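Local coordinates for protein XPF endonuclease (Aeropyrum pernix, PDB 2BGW) that probably cuts single-stranded DNA at structure-specific sites in nucleotide excision repair, using a magnesium-dependent nuclease domain and helix-hairpin-helix modules that bind DNA, at residues 159-164 / 173-178; 38-43 / 76-81. One frame throughout, in Å; residues are numbered along the deposited sequence.

Contact 1 (159-164 / 173-178); sequences WQLYIL and RTAERI. With nucleotides of chain C.
Leu161 and Leu164, one turn apart on helix 155-165, close over Ala175 of helix 172-182, the two helices of a helix-hairpin-helix motif. Over these short segments the axes cross at 120° with a closest approach of 9.0 Å, and the small Ala175 sits where the backbones come nearest. Its CB is met by two leucines: Leu161 CD2 lies 3.7 Å from it, while Leu164 brings its own CB to 3.8 Å. Leu161 reaches across by its far end alone, CG standing anti to the carbonyl carbon (chi1 -70°), and CD2 also lies along the backbone leading into Glu176. Leu164 leaves its backbone in the direction of the partner helix; both of its methyls rest on Ile178 CG2, CD2 at 3.8 Å, the side chains meeting at a slant. Phe188 of helix 185-188 covers both Leu164 and Ile178. The second helix also meets DNA of chain C: Arg173 N donates an almost linear hydrogen bond (178°) to OP2 of DT13 of chain C, at 3.1 Å. One turn on, the extended Arg177 chain carries its guanidinium to the preceding phosphate. A methionine in its place would probably leave that phosphate without this positive partner and the carbonyl of Glu200 without a weak donor. The hydrogen bond to the phosphate is itself weak, Arg177 NH2 lying 3.0 Å from OP1 of DC12 of chain C.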
# COMPACT_ATOMS: atom_id res chain seq x y z
N TRP A 159 5.89 -3.11 -13.57
CA TRP A 159 6.82 -2.16 -14.12
C TRP A 159 6.22 -1.45 -15.31
O TRP A 159 6.44 -0.26 -15.48
CB TRP A 159 8.02 -2.90 -14.61
CG TRP A 159 8.95 -3.31 -13.57
CD1 TRP A 159 9.11 -4.56 -13.08
CD2 TRP A 159 9.92 -2.50 -12.92
NE1 TRP A 159 10.11 -4.58 -12.15
CE2 TRP A 159 10.64 -3.33 -12.04
CE3 TRP A 159 10.24 -1.14 -13.00
CZ2 TRP A 159 11.67 -2.86 -11.24
CZ3 TRP A 159 11.26 -0.67 -12.20
CH2 TRP A 159 11.97 -1.53 -11.33
N GLN A 160 5.46 -2.15 -16.14
CA GLN A 160 4.81 -1.44 -17.24
C GLN A 160 3.94 -0.32 -16.70
O GLN A 160 3.88 0.78 -17.27
CB GLN A 160 3.99 -2.39 -18.11
CG GLN A 160 4.83 -3.42 -18.82
CD GLN A 160 4.01 -4.55 -19.39
OE1 GLN A 160 2.84 -4.74 -19.04
NE2 GLN A 160 4.63 -5.31 -20.28
N LEU A 161 3.31 -0.59 -15.56
CA LEU A 161 2.45 0.39 -14.90
C LEU A 161 3.22 1.46 -14.14
O LEU A 161 2.79 2.60 -14.05
CB LEU A 161 1.49 -0.34 -13.98
CG LEU A 161 0.44 -1.12 -14.75
CD1 LEU A 161 -0.12 -2.18 -13.90
CD2 LEU A 161 -0.63 -0.17 -15.23
N TYR A 162 4.37 1.10 -13.61
CA TYR A 162 5.22 2.03 -12.88
C TYR A 162 5.79 3.06 -13.85
O TYR A 162 5.90 4.25 -13.55
CB TYR A 162 6.33 1.26 -12.15
CG TYR A 162 7.35 2.09 -11.40
CD1 TYR A 162 6.95 3.10 -10.54
CD2 TYR A 162 8.71 1.85 -11.54
CE1 TYR A 162 7.88 3.87 -9.86
CE2 TYR A 162 9.65 2.60 -10.86
CZ TYR A 162 9.23 3.62 -10.03
OH TYR A 162 10.15 4.37 -9.34
N ILE A 163 6.14 2.57 -15.03
CA ILE A 163 6.69 3.41 -16.08
C ILE A 163 5.61 4.37 -16.59
O ILE A 163 5.81 5.57 -16.56
CB ILE A 163 7.42 2.55 -17.13
CG1 ILE A 163 8.65 1.98 -16.44
CG2 ILE A 163 7.81 3.38 -18.34
CD1 ILE A 163 9.28 0.83 -17.06
N LEU A 164 4.45 3.86 -16.96
CA LEU A 164 3.36 4.76 -17.32
C LEU A 164 3.05 5.80 -16.22
O LEU A 164 2.80 6.96 -16.57
CB LEU A 164 2.09 4.00 -17.74
CG LEU A 164 2.21 3.11 -18.99
CD1 LEU A 164 1.05 2.16 -19.08
CD2 LEU A 164 2.27 3.93 -20.26
N ARG A 173 -5.18 4.70 -12.61
CA ARG A 173 -6.32 4.16 -13.37
C ARG A 173 -6.01 4.29 -14.82
O ARG A 173 -6.20 3.36 -15.61
CB ARG A 173 -7.63 4.91 -13.05
N THR A 174 -5.49 5.46 -15.16
CA THR A 174 -5.12 5.77 -16.52
C THR A 174 -4.03 4.82 -17.03
O THR A 174 -4.11 4.34 -18.17
CB THR A 174 -4.71 7.21 -16.61
OG1 THR A 174 -5.88 8.01 -16.41
CG2 THR A 174 -4.14 7.52 -17.96
N ALA A 175 -3.03 4.54 -16.19
CA ALA A 175 -1.96 3.65 -16.59
C ALA A 175 -2.57 2.33 -16.98
O ALA A 175 -2.20 1.76 -17.99
CB ALA A 175 -0.97 3.47 -15.48
N GLU A 176 -3.54 1.86 -16.19
CA GLU A 176 -4.22 0.60 -16.50
C GLU A 176 -4.93 0.64 -17.85
O GLU A 176 -4.69 -0.19 -18.71
CB GLU A 176 -5.21 0.24 -15.40
CG GLU A 176 -4.70 -0.81 -14.45
CD GLU A 176 -5.14 -0.58 -13.00
OE1 GLU A 176 -6.16 0.14 -12.76
OE2 GLU A 176 -4.46 -1.14 -12.11
N ARG A 177 -5.79 1.64 -18.01
CA ARG A 177 -6.50 1.88 -19.25
C ARG A 177 -5.56 1.98 -20.46
O ARG A 177 -5.87 1.47 -21.53
CB ARG A 177 -7.34 3.16 -19.12
CG ARG A 177 -8.51 3.05 -18.13
CD ARG A 177 -9.32 4.34 -18.04
NE ARG A 177 -10.44 4.17 -17.12
CZ ARG A 177 -11.02 5.16 -16.42
NH1 ARG A 177 -10.59 6.42 -16.52
NH2 ARG A 177 -12.03 4.90 -15.61
N ILE A 178 -4.41 2.62 -20.27
CA ILE A 178 -3.47 2.75 -21.36
C ILE A 178 -3.00 1.37 -21.78
O ILE A 178 -2.84 1.09 -22.96
CB ILE A 178 -2.32 3.70 -21.01
CG1 ILE A 178 -2.82 5.14 -21.05
CG2 ILE A 178 -1.12 3.55 -21.97
CD1 ILE A 178 -1.88 6.09 -20.34
P DT C 13 -5.24 8.45 -12.62
OP1 DT C 13 -4.55 7.90 -13.81
OP2 DT C 13 -5.44 7.55 -11.47
O5' DT C 13 -4.54 9.80 -12.09
C5' DT C 13 -4.32 10.95 -12.93
C4' DT C 13 -3.58 12.05 -12.19
O4' DT C 13 -4.27 12.52 -10.98
C3' DT C 13 -2.19 11.66 -11.71
O3' DT C 13 -1.40 12.80 -11.94
C2' DT C 13 -2.41 11.30 -10.22
C1' DT C 13 -3.51 12.27 -9.79
N1 DT C 13 -4.54 11.91 -8.72
C2 DT C 13 -4.88 12.82 -7.72
O2 DT C 13 -4.37 13.91 -7.57
N3 DT C 13 -5.84 12.43 -6.83
C4 DT C 13 -6.55 11.25 -6.84
O4 DT C 13 -7.41 11.03 -5.99
C5 DT C 13 -6.18 10.33 -7.89
C7 DT C 13 -6.61 8.90 -7.81
C6 DT C 13 -5.22 10.71 -8.76
P DC C 12 -11.65 7.42 -12.02
OP1 DC C 12 -11.41 6.58 -13.22
OP2 DC C 12 -11.46 6.90 -10.63
O5' DC C 12 -10.86 8.78 -12.27
C5' DC C 12 -9.77 8.68 -13.13
C4' DC C 12 -8.82 9.82 -12.87
O4' DC C 12 -9.44 10.86 -12.07
C3' DC C 12 -7.58 9.42 -12.10
O3' DC C 12 -6.64 9.05 -13.07
C2' DC C 12 -7.17 10.69 -11.37
C1' DC C 12 -8.44 11.52 -11.31
N1 DC C 12 -9.08 11.76 -9.99
C2 DC C 12 -8.73 12.89 -9.26
O2 DC C 12 -7.85 13.61 -9.73
N3 DC C 12 -9.35 13.14 -8.08
C4 DC C 12 -10.30 12.29 -7.64
N4 DC C 12 -10.91 12.54 -6.47
C5 DC C 12 -10.67 11.12 -8.37
C6 DC C 12 -10.04 10.90 -9.53

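Contact 2 (38-43 / 76-81); sequences LPMGDY and AEHYET. With MG (magnesium ion), chain E; SO4 (sulfate ion), chain H; nucleotides of chain C.
Met40 lays its thioether along the edge of the Tyr79 ring and against His78, a Met-aromatic contact inside the PDDEXK-type nuclease domain of the ERCC4 family. It joins the loop between strands 32-36 and 43-46 to the C-terminal end of helix 67-78. CG of Met40 stands between its backbone N and carbonyl carbon (chi1 61°), and the chain runs past Tyr79 in the opposite sense, bringing CG to 3.5 Å from Tyr79 CE1. The sulfur lies in the plane of that ring, 5.0 Å from its centroid. A bend at the last torsion then brings the methyl up to the imidazole, with Met40 CE 3.6 Å from His78 ND1; SD sits obliquely to this second ring, 4.2 Å from its centroid. His78 ND1 is hydrogen-bonded to Arg74 O, and Tyr79 OH to Glu158, giving each ring a polar partner. On the helix side, Ala76 O accepts a bond from N6 of DA15 of chain C. Beyond Met40, Gly41 N donates to sulfate O2 (2.9 Å), the ion probably coming from the crystallisation liquor; next, Asp42 OD2 binds magnesium at 2.4 Å, with Glu52 as a further ligand.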
# COMPACT_ATOMS: atom_id res chain seq x y z
N LEU A 38 10.58 -6.21 -8.06
CA LEU A 38 9.39 -5.39 -8.22
C LEU A 38 9.80 -3.94 -8.15
O LEU A 38 10.81 -3.63 -7.55
CB LEU A 38 8.41 -5.65 -7.08
CG LEU A 38 7.93 -7.07 -6.86
CD1 LEU A 38 7.21 -7.13 -5.54
CD2 LEU A 38 7.04 -7.43 -8.00
N PRO A 39 9.01 -3.04 -8.75
CA PRO A 39 9.41 -1.65 -8.67
C PRO A 39 9.48 -1.18 -7.21
O PRO A 39 10.39 -0.42 -6.85
CB PRO A 39 8.29 -0.92 -9.39
CG PRO A 39 7.62 -1.93 -10.20
CD PRO A 39 7.75 -3.20 -9.49
N MET A 40 8.54 -1.65 -6.40
CA MET A 40 8.34 -1.16 -5.03
C MET A 40 7.68 -2.18 -4.11
O MET A 40 6.93 -3.01 -4.57
CB MET A 40 7.53 0.15 -5.04
CG MET A 40 6.16 0.05 -5.60
SD MET A 40 5.66 1.63 -6.32
CE MET A 40 5.46 2.64 -4.89
N GLY A 41 7.95 -2.09 -2.81
CA GLY A 41 7.32 -2.94 -1.81
C GLY A 41 7.87 -4.34 -1.86
O GLY A 41 8.74 -4.63 -2.67
N ASP A 42 7.34 -5.23 -1.02
CA ASP A 42 7.98 -6.52 -0.81
C ASP A 42 7.14 -7.65 -1.28
O ASP A 42 7.68 -8.68 -1.66
CB ASP A 42 8.33 -6.76 0.66
CG ASP A 42 9.04 -5.57 1.29
OD1 ASP A 42 9.82 -4.87 0.58
OD2 ASP A 42 8.79 -5.31 2.49
N TYR A 43 5.83 -7.48 -1.24
CA TYR A 43 4.95 -8.52 -1.72
C TYR A 43 3.87 -7.95 -2.59
O TYR A 43 3.15 -7.06 -2.17
CB TYR A 43 4.32 -9.26 -0.55
CG TYR A 43 5.31 -10.05 0.23
CD1 TYR A 43 5.98 -9.47 1.30
CD2 TYR A 43 5.60 -11.35 -0.09
CE1 TYR A 43 6.92 -10.17 2.03
CE2 TYR A 43 6.52 -12.07 0.63
CZ TYR A 43 7.18 -11.46 1.69
OH TYR A 43 8.10 -12.15 2.42
N ALA A 76 1.59 4.66 -1.97
CA ALA A 76 0.23 5.14 -2.02
C ALA A 76 -0.14 5.77 -3.36
O ALA A 76 -1.31 5.78 -3.74
CB ALA A 76 -0.00 6.12 -0.89
N GLU A 77 0.87 6.29 -4.06
CA GLU A 77 0.70 6.84 -5.41
C GLU A 77 0.47 5.74 -6.44
O GLU A 77 -0.28 5.93 -7.37
CB GLU A 77 1.97 7.58 -5.83
CG GLU A 77 1.84 8.48 -7.06
CD GLU A 77 3.19 9.04 -7.56
OE1 GLU A 77 4.22 9.00 -6.85
OE2 GLU A 77 3.20 9.55 -8.70
N HIS A 78 1.11 4.60 -6.26
CA HIS A 78 1.11 3.61 -7.31
C HIS A 78 0.13 2.44 -7.13
O HIS A 78 -0.22 1.79 -8.09
CB HIS A 78 2.53 3.10 -7.50
CG HIS A 78 3.47 4.14 -8.00
ND1 HIS A 78 4.03 5.09 -7.17
CD2 HIS A 78 3.92 4.42 -9.24
CE1 HIS A 78 4.80 5.89 -7.89
NE2 HIS A 78 4.75 5.51 -9.15
N TYR A 79 -0.32 2.17 -5.91
CA TYR A 79 -1.21 1.06 -5.73
C TYR A 79 -2.43 1.52 -5.07
O TYR A 79 -2.42 2.48 -4.31
CB TYR A 79 -0.58 -0.02 -4.92
CG TYR A 79 0.53 -0.66 -5.68
CD1 TYR A 79 1.79 -0.08 -5.71
CD2 TYR A 79 0.32 -1.82 -6.40
CE1 TYR A 79 2.81 -0.66 -6.42
CE2 TYR A 79 1.35 -2.41 -7.13
CZ TYR A 79 2.58 -1.82 -7.13
OH TYR A 79 3.62 -2.38 -7.82
N GLU A 80 -3.52 0.86 -5.36
CA GLU A 80 -4.78 1.40 -4.87
C GLU A 80 -4.97 1.10 -3.37
O GLU A 80 -5.73 1.77 -2.68
CB GLU A 80 -5.90 0.94 -5.80
CG GLU A 80 -6.68 -0.26 -5.37
CD GLU A 80 -8.15 0.13 -5.13
OE1 GLU A 80 -8.37 1.27 -4.62
OE2 GLU A 80 -9.05 -0.69 -5.47
N THR A 81 -4.24 0.10 -2.88
CA THR A 81 -4.35 -0.39 -1.53
C THR A 81 -2.95 -0.74 -1.06
O THR A 81 -2.27 -1.56 -1.65
CB THR A 81 -5.28 -1.63 -1.49
OG1 THR A 81 -6.62 -1.23 -1.80
CG2 THR A 81 -5.31 -2.26 -0.13
MG MG E . 10.54 -3.92 3.46
S SO4 H . 10.51 0.94 -2.03
O1 SO4 H . 11.28 0.44 -3.19
O2 SO4 H . 9.12 0.45 -2.07
O3 SO4 H . 11.01 0.32 -0.80
O4 SO4 H . 10.55 2.43 -1.96
P DA C 15 3.48 14.41 -6.30
OP1 DA C 15 4.24 15.67 -6.32
OP2 DA C 15 4.06 13.20 -6.92
O5' DA C 15 3.15 14.09 -4.77
C5' DA C 15 2.59 15.18 -4.03
C4' DA C 15 1.96 14.67 -2.75
O4' DA C 15 0.86 13.78 -3.10
C3' DA C 15 2.94 13.83 -1.93
O3' DA C 15 3.32 14.51 -0.73
C2' DA C 15 2.21 12.52 -1.67
C1' DA C 15 0.76 12.82 -2.07
N9 DA C 15 0.07 11.59 -2.46
C8 DA C 15 0.47 10.67 -3.38
N7 DA C 15 -0.34 9.64 -3.47
C5 DA C 15 -1.33 9.90 -2.53
C6 DA C 15 -2.47 9.17 -2.11
N6 DA C 15 -2.84 7.99 -2.64
N1 DA C 15 -3.22 9.71 -1.14
C2 DA C 15 -2.84 10.89 -0.63
N3 DA C 15 -1.79 11.65 -0.92
C4 DA C 15 -1.07 11.09 -1.89

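How the contacts relate
The two contacts lie 13 Å apart between centres and follow one another along the chain, contact 2 in the nuclease domain and contact 1 in the helix-hairpin-helix domain. They meet directly through helix 155-165: Tyr162 packs its CD2 against Pro39 CB at 3.5 Å and its ring meets that of His78 with the planes at about 60°, while Trp159 CD2 lies 3.6 Å from Pro39 CG. The loop that ends in the magnesium ligand Asp42 thus rests on the helix whose other side holds helix 172-182. Both contacts touch chain C, contact 1 at the phosphates of DC12 and DT13 and contact 2 at the base of DA15.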